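Local structure of mannosephosphate isomerase, putative (Archaeoglobus fulgidus, 1ZX5) at residues G247-L252 against S274-A279. The protein probably interconverts D-mannose 6-phosphate and D-fructose 6-phosphate as a zinc-dependent isomerase of the type 1 family. Numbering follows the deposited sequence.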
loop_
_atom_site.group_PDB
_atom_site.type_symbol
_atom_site.label_atom_id
_atom_site.label_comp_id
_atom_site.label_asym_id
_atom_site.label_seq_id
_atom_site.Cartn_x
_atom_site.Cartn_y
_atom_site.Cartn_z
ATOM N N GLY A 247 -0.247 -8.909 18.641
ATOM C CA GLY A 247 0.786 -8.225 19.421
ATOM C C GLY A 247 1.779 -7.455 18.564
ATOM O O GLY A 247 2.899 -7.196 18.988
ATOM N N VAL A 248 1.358 -7.106 17.350
ATOM C CA VAL A 248 2.094 -6.199 16.464
ATOM C C VAL A 248 1.178 -5.049 16.035
ATOM O O VAL A 248 -0.049 -5.141 16.172
ATOM C CB VAL A 248 2.637 -6.923 15.193
ATOM C CG1 VAL A 248 3.605 -8.068 15.578
ATOM C CG2 VAL A 248 1.495 -7.440 14.325
HETATM N N MSE A 249 1.772 -3.976 15.517
HETATM C CA MSE A 249 1.015 -2.878 14.926
HETATM C C MSE A 249 0.083 -3.371 13.807
HETATM O O MSE A 249 0.496 -4.167 12.945
HETATM C CB MSE A 249 1.973 -1.838 14.360
HETATM C CG MSE A 249 1.367 -0.473 14.124
HETATM SE SE MSE A 249 2.624 0.704 13.103
HETATM C CE MSE A 249 2.405 -0.122 11.307
ATOM N N ASN A 250 -1.167 -2.910 13.848
ATOM C CA ASN A 250 -2.130 -3.136 12.780
ATOM C C ASN A 250 -2.643 -1.788 12.251
ATOM O O ASN A 250 -2.624 -0.771 12.966
ATOM C CB ASN A 250 -3.327 -3.973 13.261
ATOM C CG ASN A 250 -2.998 -5.460 13.465
ATOM O OD1 ASN A 250 -1.885 -5.847 13.834
ATOM N ND2 ASN A 250 -3.986 -6.292 13.250
ATOM N N ILE A 251 -3.094 -1.797 11.000
ATOM C CA ILE A 251 -3.862 -0.699 10.425
ATOM C C ILE A 251 -5.115 -1.331 9.833
ATOM O O ILE A 251 -5.046 -2.368 9.181
ATOM C CB ILE A 251 -3.048 0.114 9.353
ATOM C CG1 ILE A 251 -1.960 0.970 10.031
ATOM C CG2 ILE A 251 -3.974 1.011 8.497
ATOM C CD1 ILE A 251 -0.931 1.597 9.075
ATOM N N LEU A 252 -6.260 -0.713 10.083
ATOM C CA LEU A 252 -7.534 -1.181 9.550
ATOM C C LEU A 252 -7.990 -0.215 8.478
ATOM O O LEU A 252 -7.930 0.997 8.672
ATOM C CB LEU A 252 -8.605 -1.219 10.657
ATOM C CG LEU A 252 -8.302 -1.987 11.941
ATOM C CD1 LEU A 252 -9.418 -1.741 12.976
ATOM C CD2 LEU A 252 -8.116 -3.494 11.669
ATOM N N SER A 274 -9.164 4.881 7.556
ATOM C CA SER A 274 -8.285 3.934 8.200
ATOM C C SER A 274 -8.120 4.260 9.664
ATOM O O SER A 274 -8.300 5.401 10.108
ATOM C CB SER A 274 -6.888 3.955 7.569
ATOM O OG SER A 274 -6.963 3.581 6.219
ATOM N N CYS A 275 -7.657 3.250 10.378
ATOM C CA CYS A 275 -7.492 3.323 11.785
ATOM C C CYS A 275 -6.171 2.617 12.128
ATOM O O CYS A 275 -5.898 1.530 11.625
ATOM C CB CYS A 275 -8.703 2.579 12.355
ATOM S SG CYS A 275 -8.670 2.350 13.978
ATOM N N LEU A 276 -5.355 3.244 12.972
ATOM C CA LEU A 276 -4.099 2.663 13.442
ATOM C C LEU A 276 -4.292 2.048 14.838
ATOM O O LEU A 276 -4.728 2.728 15.775
ATOM C CB LEU A 276 -2.994 3.733 13.464
ATOM C CG LEU A 276 -1.635 3.426 14.120
ATOM C CD1 LEU A 276 -0.820 2.455 13.289
ATOM C CD2 LEU A 276 -0.831 4.728 14.317
ATOM N N VAL A 277 -3.973 0.760 14.961
ATOM C CA VAL A 277 -4.129 0.033 16.207
ATOM C C VAL A 277 -2.743 -0.335 16.739
ATOM O O VAL A 277 -2.049 -1.154 16.134
ATOM C CB VAL A 277 -4.976 -1.255 16.017
ATOM C CG1 VAL A 277 -5.244 -1.940 17.375
ATOM C CG2 VAL A 277 -6.292 -0.952 15.247
ATOM N N PRO A 278 -2.327 0.282 17.860
ATOM C CA PRO A 278 -1.041 -0.084 18.472
ATOM C C PRO A 278 -1.013 -1.538 18.956
ATOM O O PRO A 278 -2.054 -2.086 19.336
ATOM C CB PRO A 278 -0.912 0.887 19.662
ATOM C CG PRO A 278 -1.863 2.020 19.355
ATOM C CD PRO A 278 -3.006 1.359 18.607
ATOM N N ALA A 279 0.175 -2.143 18.931
ATOM C CA ALA A 279 0.400 -3.508 19.438
ATOM C C ALA A 279 -0.047 -3.727 20.875
ATOM O O ALA A 279 -0.343 -4.859 21.265
ATOM C CB ALA A 279 1.857 -3.882 19.304
#
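L252 reaches along its own side of the sheet to V277, CD1 lying 3.9 Å from CG2 of the valine. The isobutyl group of L252 is directed there by a first torsion that sets CG beside its backbone N (chi1 -54°), and V277 answers with the methyl that likewise sits beside the backbone N. F284 of strand 283-288, in the four-stranded sheet, packs on both side chains. Between the backbones, N250 and V277 form an antiparallel hydrogen-bonded pair: N250 N gives a nearly straight bond to V277 O (3.0 Å), while V277 N returns one to N250 O from 33° off the carbonyl plane. L252 and C275 make the next such pair, with the short L252 N to C275 O bond at 2.7 Å. Through these bonds residues 274-277 join the five-stranded sheet of the cupin domain, a β-sandwich of antiparallel strands, as one of its outermost strands, and strand 250-256 joins them to 291-298 on its other edge. On the reverse face, the side chain of L276 puts CD1 against M249 CG, 3.7 Å away, and against I251 CG1 at 3.8 Å; the selenium of M249, a selenomethionine, lies close to the same methyl. M61, L64 and L72 of helix 61-73 pack against L276 as well. Beyond the paired strands the two segments stay close: the methyl of A279 points toward 247-252 and rests against the backbone there, 3.5 Å from G247 O and equally near V248 C. A279 and G247 are also tied by backbone hydrogen bonds to L72 and R75, respectively.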